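PDB 3JTX: aminotransferase from Neisseria meningitidis Z2491, which probably transfers amino groups between amino acids and 2-oxo acids, using pyridoxal 5'-phosphate bound as a Schiff base to a lysine. Local coordinates for residues Phe202-Asp207 / Gln235-Phe240; Pro121-Pro126 / Leu171-Ser176; Glu305-Val310 / Phe327-Lys332. All blocks are in the same frame, centred on the assembly; numbering follows the deposited sequence.

Interactions 1 and 2 belong to one mixed seven-stranded sheet, and interaction 3 to a separate three-stranded sheet with a helix against it. All three contacts are buried. In interactions 1 and 2 parallel strands are joined by backbone hydrogen bonds, four in the first and two in the second. Strands 203-207 and 169-175 are neighbours, so the two contacts touch: Asp207 N lies 2.8 Å from Val174 O. Their centres are about 9 Å apart. Interaction 3 lies across the chain's centre, about 29 Å from interaction 1 and 27 Å from interaction 2, centre to centre. There side chains pack on one another and a ring edge meets the strand backbone, without hydrogen bonds between the segments.

Interaction 1. Residues Phe202-Asp207 / Gln235-Phe240; sequences FIIASD and QKLLMF
Ile204 to Asp207 pair in parallel with Leu237 to Phe240, the two strand axes 4.7 Å apart at closest approach and 19° from parallel. Four backbone bonds form the ladder. Ile204 N gives to Lys236 O at 2.8 Å, and Leu238 N returns a bond to Ile204 O. Ser206 N then gives to Leu238 O, and Phe240 N to Ser206 O at 2.8 Å. On one face Ile204 and Leu237 lie side by side, with Ile204 CD1 3.6 Å from Leu237 CD2. Phe194 of helix 187-200 covers both. On the other face the Phe240 ring reaches back across the ladder, its CG anti to the carbonyl carbon (chi1 -69°). This sets Phe240 CE1 3.6 Å from Ala205 CB, while Ser206 O lies near the ring plane at its edge. At the strand start the extended Lys236 chain passes Phe202 O and ends on Gly201 O. Asp207 closes the strand. Its OD2 is hydrogen-bonded to Tyr133 OH and to pyridine N1 of the cofactor-modified lysine at 245. A parallel strand pair ending in an aspartate at the pyridine nitrogen is characteristic of the cofactor site in fold-type I aminotransferases.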
# COMPACT_ATOMS: atom_id res chain seq x y z
N PHE A 202 -5.01 20.93 -15.69
CA PHE A 202 -4.52 19.65 -15.16
C PHE A 202 -3.89 19.84 -13.77
O PHE A 202 -3.57 20.94 -13.36
CB PHE A 202 -3.48 19.02 -16.09
CG PHE A 202 -2.35 19.95 -16.47
CD1 PHE A 202 -1.29 20.17 -15.60
CD2 PHE A 202 -2.34 20.59 -17.71
CE1 PHE A 202 -0.25 21.03 -15.95
CE2 PHE A 202 -1.30 21.44 -18.06
CZ PHE A 202 -0.26 21.67 -17.18
N ILE A 203 -3.71 18.71 -13.07
CA ILE A 203 -3.03 18.65 -11.79
C ILE A 203 -1.57 18.43 -12.09
O ILE A 203 -1.23 17.73 -13.04
CB ILE A 203 -3.58 17.46 -10.96
CG1 ILE A 203 -5.02 17.75 -10.54
CG2 ILE A 203 -2.71 17.16 -9.74
CD1 ILE A 203 -5.80 16.50 -10.15
N ILE A 204 -0.69 19.04 -11.30
CA ILE A 204 0.76 18.78 -11.41
C ILE A 204 1.21 17.88 -10.27
O ILE A 204 0.94 18.18 -9.10
CB ILE A 204 1.59 20.09 -11.38
CG1 ILE A 204 1.29 20.92 -12.63
CG2 ILE A 204 3.09 19.78 -11.28
CD1 ILE A 204 1.78 22.39 -12.53
N ALA A 205 1.87 16.77 -10.61
CA ALA A 205 2.45 15.86 -9.64
C ALA A 205 3.97 15.90 -9.83
O ALA A 205 4.49 15.52 -10.90
CB ALA A 205 1.88 14.41 -9.83
N SER A 206 4.67 16.39 -8.80
CA SER A 206 6.11 16.56 -8.85
C SER A 206 6.83 15.54 -7.96
O SER A 206 6.70 15.56 -6.74
CB SER A 206 6.48 17.98 -8.45
OG SER A 206 7.85 18.24 -8.71
N ASP A 207 7.60 14.67 -8.61
CA ASP A 207 8.36 13.60 -7.97
C ASP A 207 9.73 14.16 -7.58
O ASP A 207 10.61 14.36 -8.43
CB ASP A 207 8.48 12.42 -8.92
CG ASP A 207 9.21 11.22 -8.33
OD1 ASP A 207 9.88 11.34 -7.27
OD2 ASP A 207 9.12 10.15 -8.97
N GLN A 235 -2.94 25.46 -5.57
CA GLN A 235 -4.10 24.79 -6.17
C GLN A 235 -3.63 23.84 -7.27
O GLN A 235 -2.84 24.23 -8.15
CB GLN A 235 -5.10 25.80 -6.74
CG GLN A 235 -6.43 25.17 -7.15
CD GLN A 235 -7.42 26.18 -7.71
OE1 GLN A 235 -8.46 26.43 -7.12
NE2 GLN A 235 -7.10 26.75 -8.86
N LYS A 236 -4.12 22.60 -7.23
CA LYS A 236 -3.80 21.56 -8.22
C LYS A 236 -2.29 21.22 -8.30
O LYS A 236 -1.81 20.78 -9.35
CB LYS A 236 -4.35 21.95 -9.59
CG LYS A 236 -5.89 22.00 -9.65
CD LYS A 236 -6.38 22.18 -11.08
CE LYS A 236 -7.91 22.08 -11.14
NZ LYS A 236 -8.44 22.43 -12.49
N LEU A 237 -1.56 21.44 -7.20
CA LEU A 237 -0.14 21.08 -7.08
C LEU A 237 0.04 20.08 -5.96
O LEU A 237 -0.48 20.29 -4.87
CB LEU A 237 0.72 22.30 -6.72
CG LEU A 237 0.72 23.52 -7.62
CD1 LEU A 237 1.76 24.53 -7.09
CD2 LEU A 237 1.03 23.12 -9.07
N LEU A 238 0.78 19.01 -6.22
CA LEU A 238 1.16 18.05 -5.20
C LEU A 238 2.61 17.66 -5.41
O LEU A 238 3.00 17.31 -6.52
CB LEU A 238 0.29 16.81 -5.29
CG LEU A 238 -1.18 16.92 -4.87
CD1 LEU A 238 -1.87 15.60 -5.24
CD2 LEU A 238 -1.35 17.25 -3.37
N MSE A 239 3.41 17.73 -4.35
CA MSE A 239 4.75 17.18 -4.37
C MSE A 239 4.73 15.79 -3.72
O MSE A 239 4.02 15.56 -2.75
CB MSE A 239 5.72 18.09 -3.62
CG MSE A 239 5.51 18.08 -2.14
SE MSE A 239 6.86 18.99 -1.08
CE MSE A 239 8.34 17.96 -1.24
N PHE A 240 5.52 14.88 -4.28
CA PHE A 240 5.67 13.53 -3.76
C PHE A 240 7.12 13.37 -3.38
O PHE A 240 8.03 13.63 -4.20
CB PHE A 240 5.29 12.51 -4.84
CG PHE A 240 3.86 12.50 -5.18
CD1 PHE A 240 3.31 13.48 -6.01
CD2 PHE A 240 3.03 11.51 -4.67
CE1 PHE A 240 2.00 13.47 -6.32
CE2 PHE A 240 1.68 11.50 -4.99
CZ PHE A 240 1.16 12.49 -5.81

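Interaction 2. Residues Pro121-Pro126 / Leu171-Ser176; sequences PAIVSP and LVFVCS
Two neighbouring parallel strands of the large sheet meet here, Ala122 to Pro126 beside Leu171 to Cys175. Their axes run 4.8 Å apart at closest approach and 13° from parallel. Val124 is bonded to the neighbouring strand through both its N and its O. Val124 N gives a hydrogen bond to Leu171 O at 3.1 Å, with the donor in the carbonyl plane. Val124 O accepts Phe173 N at 2.9 Å, in a nearly straight bond. Two CA-H...O contacts accompany these bonds, from Ile123 CA to Leu171 O and from Val172 CA to Val124 O. Leu171 N is buried by the contact and has no partner in the model.

Strand 122-127 lies between strands 143-148 and 169-175 in the sheet, within the large domain of the class I and II aminotransferase fold. Helices 100-111 and 131-139 cover the face that carries Ile123 and Phe173. On that face the side chains of Ile123 and Leu171 run alongside each other, with Ile123 CG2 4.0 Å from Leu171 CD2. Ile123 CG2 is anti to its own backbone N, and from there it also reaches Phe173 CE2 at 3.6 Å. Leu171 CD2 sits over the centre of the Phe173 ring, 3.7 Å above its plane. Tyr133 stacks on this ring as well. It is the residue whose hydroxyl is bonded to Asp207.

Val124 and Val172 pair on the opposite face, where Val124 CB meets Val172 CG2 and Trp158 packs on both. At the far end the ladder opens. Pro126 has no N-H to give, and Pro126 CD rests 3.5 Å from Phe173 O. Within the same strand, Ser125 OG donates a 2.8 Å hydrogen bond to Pro126 O, onto a lone pair in the carbonyl plane.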
# COMPACT_ATOMS: atom_id res chain seq x y z
N PRO A 121 -8.95 10.01 -21.16
CA PRO A 121 -8.14 11.02 -20.50
C PRO A 121 -6.65 10.79 -20.73
O PRO A 121 -6.21 9.65 -20.85
CB PRO A 121 -8.51 10.86 -19.03
CG PRO A 121 -8.86 9.41 -18.89
CD PRO A 121 -9.46 9.00 -20.21
N ALA A 122 -5.90 11.89 -20.77
CA ALA A 122 -4.47 11.86 -21.02
C ALA A 122 -3.66 12.26 -19.77
O ALA A 122 -4.10 13.07 -18.94
CB ALA A 122 -4.12 12.78 -22.18
N ILE A 123 -2.48 11.68 -19.66
CA ILE A 123 -1.47 12.15 -18.71
C ILE A 123 -0.20 12.41 -19.49
O ILE A 123 0.11 11.67 -20.44
CB ILE A 123 -1.24 11.11 -17.58
CG1 ILE A 123 -2.45 11.14 -16.64
CG2 ILE A 123 0.06 11.38 -16.84
CD1 ILE A 123 -2.36 10.17 -15.49
N VAL A 124 0.53 13.47 -19.12
CA VAL A 124 1.78 13.81 -19.80
C VAL A 124 2.97 13.51 -18.87
O VAL A 124 2.94 13.88 -17.70
CB VAL A 124 1.83 15.29 -20.23
CG1 VAL A 124 3.21 15.60 -20.84
CG2 VAL A 124 0.74 15.61 -21.25
N SER A 125 3.99 12.84 -19.41
CA SER A 125 5.19 12.42 -18.69
C SER A 125 6.44 12.94 -19.39
O SER A 125 6.45 13.09 -20.60
CB SER A 125 5.27 10.88 -18.63
OG SER A 125 6.54 10.43 -18.15
N PRO A 126 7.53 13.18 -18.62
CA PRO A 126 8.79 13.41 -19.31
C PRO A 126 9.22 12.14 -20.05
O PRO A 126 8.70 11.04 -19.77
CB PRO A 126 9.75 13.72 -18.16
CG PRO A 126 9.16 12.99 -17.00
CD PRO A 126 7.70 13.18 -17.16
N LEU A 171 -3.41 15.25 -15.75
CA LEU A 171 -2.28 15.31 -14.85
C LEU A 171 -1.00 15.37 -15.67
O LEU A 171 -0.92 14.80 -16.76
CB LEU A 171 -2.26 14.09 -13.92
CG LEU A 171 -1.21 14.03 -12.82
CD1 LEU A 171 -1.77 13.45 -11.52
CD2 LEU A 171 0.02 13.23 -13.29
N VAL A 172 -0.02 16.12 -15.16
CA VAL A 172 1.30 16.17 -15.74
C VAL A 172 2.29 15.77 -14.65
O VAL A 172 2.19 16.26 -13.53
CB VAL A 172 1.58 17.61 -16.23
CG1 VAL A 172 3.03 17.83 -16.51
CG2 VAL A 172 0.71 17.91 -17.48
N PHE A 173 3.22 14.87 -14.97
CA PHE A 173 4.32 14.54 -14.04
C PHE A 173 5.54 15.43 -14.30
O PHE A 173 5.88 15.69 -15.45
CB PHE A 173 4.80 13.11 -14.24
CG PHE A 173 3.85 12.06 -13.79
CD1 PHE A 173 3.63 11.85 -12.44
CD2 PHE A 173 3.19 11.26 -14.71
CE1 PHE A 173 2.76 10.87 -12.01
CE2 PHE A 173 2.32 10.26 -14.28
CZ PHE A 173 2.11 10.07 -12.93
N VAL A 174 6.17 15.88 -13.22
CA VAL A 174 7.52 16.45 -13.27
C VAL A 174 8.43 15.61 -12.36
O VAL A 174 8.02 15.20 -11.28
CB VAL A 174 7.53 17.93 -12.81
CG1 VAL A 174 8.98 18.46 -12.67
CG2 VAL A 174 6.73 18.79 -13.76
N CYS A 175 9.63 15.28 -12.82
CA CYS A 175 10.58 14.55 -12.00
C CYS A 175 11.80 15.44 -11.84
O CYS A 175 12.54 15.66 -12.81
CB CYS A 175 10.95 13.21 -12.64
SG CYS A 175 12.02 12.17 -11.61
N SER A 176 11.98 15.99 -10.64
CA SER A 176 12.99 17.03 -10.39
C SER A 176 13.56 16.92 -8.98
O SER A 176 12.83 17.12 -8.02
CB SER A 176 12.38 18.41 -10.57
OG SER A 176 13.35 19.43 -10.44

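Interaction 3. Residues Glu305-Val310 / Phe327-Lys332; sequences EKFERV and FYIWLK
Phe307 of helix 294-314 drives its ring edge against the start of strand 328-332, and this is the tight part of the contact. Its CG is anti to the carbonyl carbon (chi1 -85°), which carries the ring end closer to the strand than the CB direction alone would. Phe307 CZ lies 3.7 Å from Phe327 C and 3.7 Å from Tyr328 O. Phe327 CA and Tyr328 N also lie at the ring edge, in its plane, so the rim of the ring follows the backbone. Phe307 CE1 meets Ile329 CG1 at 3.5 Å, the two side chains sliding past each other in opposite directions. Leu322 and Pro323 also pack on Phe307, and Phe215 meets its ring. One helical turn on, Val310 CG1 touches Ile329 CD1 at 3.8 Å.

The rest is looser. The axes of helix and strand stay 11.1 Å apart even at their closest, and side chains bridge the gap. Phe307 CE2 is 4.5 Å from Phe327 CB, a marginal touch. The helix turns Glu308 and Arg309 to solvent, and Lys332 is exposed at the strand end. Tyr328 points away from the helix, and its hydroxyl bonds to that of Tyr210. The helix and strand meet through apolar side chains and a ring edge laid against the backbone. Between these two segments the contact is thus van der Waals in kind; directed bonds are made with other parts, as by Lys306 NZ to Leu377 O and Ala379 O.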
# COMPACT_ATOMS: atom_id res chain seq x y z
N GLU A 305 31.88 13.41 -2.99
CA GLU A 305 33.24 12.91 -3.15
C GLU A 305 33.33 12.08 -4.43
O GLU A 305 34.24 12.26 -5.23
CB GLU A 305 33.63 12.07 -1.93
CG GLU A 305 35.03 11.50 -1.96
CD GLU A 305 35.34 10.57 -0.78
OE1 GLU A 305 34.40 10.15 -0.06
OE2 GLU A 305 36.54 10.25 -0.60
N LYS A 306 32.36 11.20 -4.65
CA LYS A 306 32.36 10.38 -5.85
C LYS A 306 32.37 11.22 -7.13
O LYS A 306 33.17 10.98 -8.03
CB LYS A 306 31.15 9.44 -5.87
CG LYS A 306 31.13 8.41 -4.73
CD LYS A 306 29.90 7.52 -4.82
CE LYS A 306 29.41 7.07 -3.44
NZ LYS A 306 28.25 6.13 -3.59
N PHE A 307 31.45 12.18 -7.22
CA PHE A 307 31.31 13.02 -8.42
C PHE A 307 32.54 13.90 -8.64
O PHE A 307 32.97 14.08 -9.77
CB PHE A 307 30.06 13.89 -8.35
CG PHE A 307 28.81 13.20 -8.81
CD1 PHE A 307 28.44 13.24 -10.15
CD2 PHE A 307 28.01 12.52 -7.92
CE1 PHE A 307 27.29 12.62 -10.58
CE2 PHE A 307 26.85 11.89 -8.34
CZ PHE A 307 26.49 11.94 -9.69
N GLU A 308 33.08 14.45 -7.54
CA GLU A 308 34.26 15.29 -7.59
C GLU A 308 35.43 14.60 -8.27
O GLU A 308 36.20 15.25 -8.96
CB GLU A 308 34.70 15.69 -6.17
CG GLU A 308 34.06 16.94 -5.68
CD GLU A 308 34.40 17.24 -4.23
OE1 GLU A 308 35.14 16.45 -3.59
OE2 GLU A 308 33.91 18.29 -3.74
N ARG A 309 35.55 13.29 -8.07
CA ARG A 309 36.65 12.52 -8.63
C ARG A 309 36.31 11.92 -10.00
O ARG A 309 37.16 11.91 -10.90
CB ARG A 309 37.05 11.43 -7.64
CG ARG A 309 37.51 12.01 -6.30
CD ARG A 309 37.99 10.95 -5.32
NE ARG A 309 39.15 10.22 -5.82
CZ ARG A 309 39.63 9.09 -5.30
NH1 ARG A 309 39.08 8.54 -4.22
NH2 ARG A 309 40.68 8.51 -5.87
N VAL A 310 35.07 11.46 -10.17
CA VAL A 310 34.65 10.79 -11.41
C VAL A 310 34.49 11.75 -12.60
O VAL A 310 34.90 11.43 -13.71
CB VAL A 310 33.33 9.99 -11.19
CG1 VAL A 310 32.75 9.52 -12.51
CG2 VAL A 310 33.56 8.82 -10.25
N PHE A 327 22.15 11.15 -8.07
CA PHE A 327 23.36 10.34 -8.13
C PHE A 327 23.61 9.68 -9.49
O PHE A 327 24.39 8.72 -9.60
CB PHE A 327 23.46 9.33 -6.94
CG PHE A 327 22.27 8.41 -6.75
CD1 PHE A 327 21.83 7.56 -7.76
CD2 PHE A 327 21.66 8.32 -5.50
CE1 PHE A 327 20.78 6.68 -7.53
CE2 PHE A 327 20.60 7.45 -5.28
CZ PHE A 327 20.16 6.62 -6.29
N TYR A 328 23.00 10.22 -10.54
CA TYR A 328 23.20 9.71 -11.90
C TYR A 328 24.10 10.60 -12.73
O TYR A 328 24.10 11.83 -12.56
CB TYR A 328 21.86 9.57 -12.64
CG TYR A 328 20.91 8.67 -11.92
CD1 TYR A 328 21.13 7.29 -11.85
CD2 TYR A 328 19.79 9.18 -11.31
CE1 TYR A 328 20.24 6.45 -11.18
CE2 TYR A 328 18.89 8.36 -10.63
CZ TYR A 328 19.11 7.00 -10.58
OH TYR A 328 18.22 6.22 -9.86
N ILE A 329 24.89 9.96 -13.59
CA ILE A 329 25.54 10.62 -14.71
C ILE A 329 24.81 10.10 -15.97
O ILE A 329 24.74 8.89 -16.21
CB ILE A 329 27.03 10.29 -14.80
CG1 ILE A 329 27.78 10.80 -13.55
CG2 ILE A 329 27.63 10.90 -16.05
CD1 ILE A 329 29.25 10.46 -13.57
N TRP A 330 24.24 11.02 -16.75
CA TRP A 330 23.58 10.70 -18.02
C TRP A 330 24.63 10.94 -19.10
O TRP A 330 24.76 12.04 -19.63
CB TRP A 330 22.33 11.60 -18.14
CG TRP A 330 21.36 11.42 -19.30
CD1 TRP A 330 20.89 12.42 -20.12
CD2 TRP A 330 20.66 10.23 -19.68
NE1 TRP A 330 19.97 11.92 -21.00
CE2 TRP A 330 19.81 10.58 -20.77
CE3 TRP A 330 20.67 8.90 -19.23
CZ2 TRP A 330 19.00 9.64 -21.41
CZ3 TRP A 330 19.87 7.96 -19.89
CH2 TRP A 330 19.03 8.34 -20.95
N LEU A 331 25.39 9.89 -19.40
CA LEU A 331 26.59 10.02 -20.21
C LEU A 331 26.31 9.92 -21.71
O LEU A 331 25.79 8.92 -22.21
CB LEU A 331 27.61 8.95 -19.79
CG LEU A 331 28.96 9.05 -20.50
CD1 LEU A 331 29.70 10.33 -20.06
CD2 LEU A 331 29.83 7.81 -20.26
N LYS A 332 26.67 10.98 -22.43
CA LYS A 332 26.56 11.00 -23.89
C LYS A 332 27.59 10.05 -24.49
O LYS A 332 28.79 10.18 -24.26
CB LYS A 332 26.76 12.43 -24.42
CG LYS A 332 26.46 12.60 -25.92
CD LYS A 332 26.70 14.05 -26.38
CE LYS A 332 26.98 14.15 -27.89
NZ LYS A 332 27.17 15.56 -28.36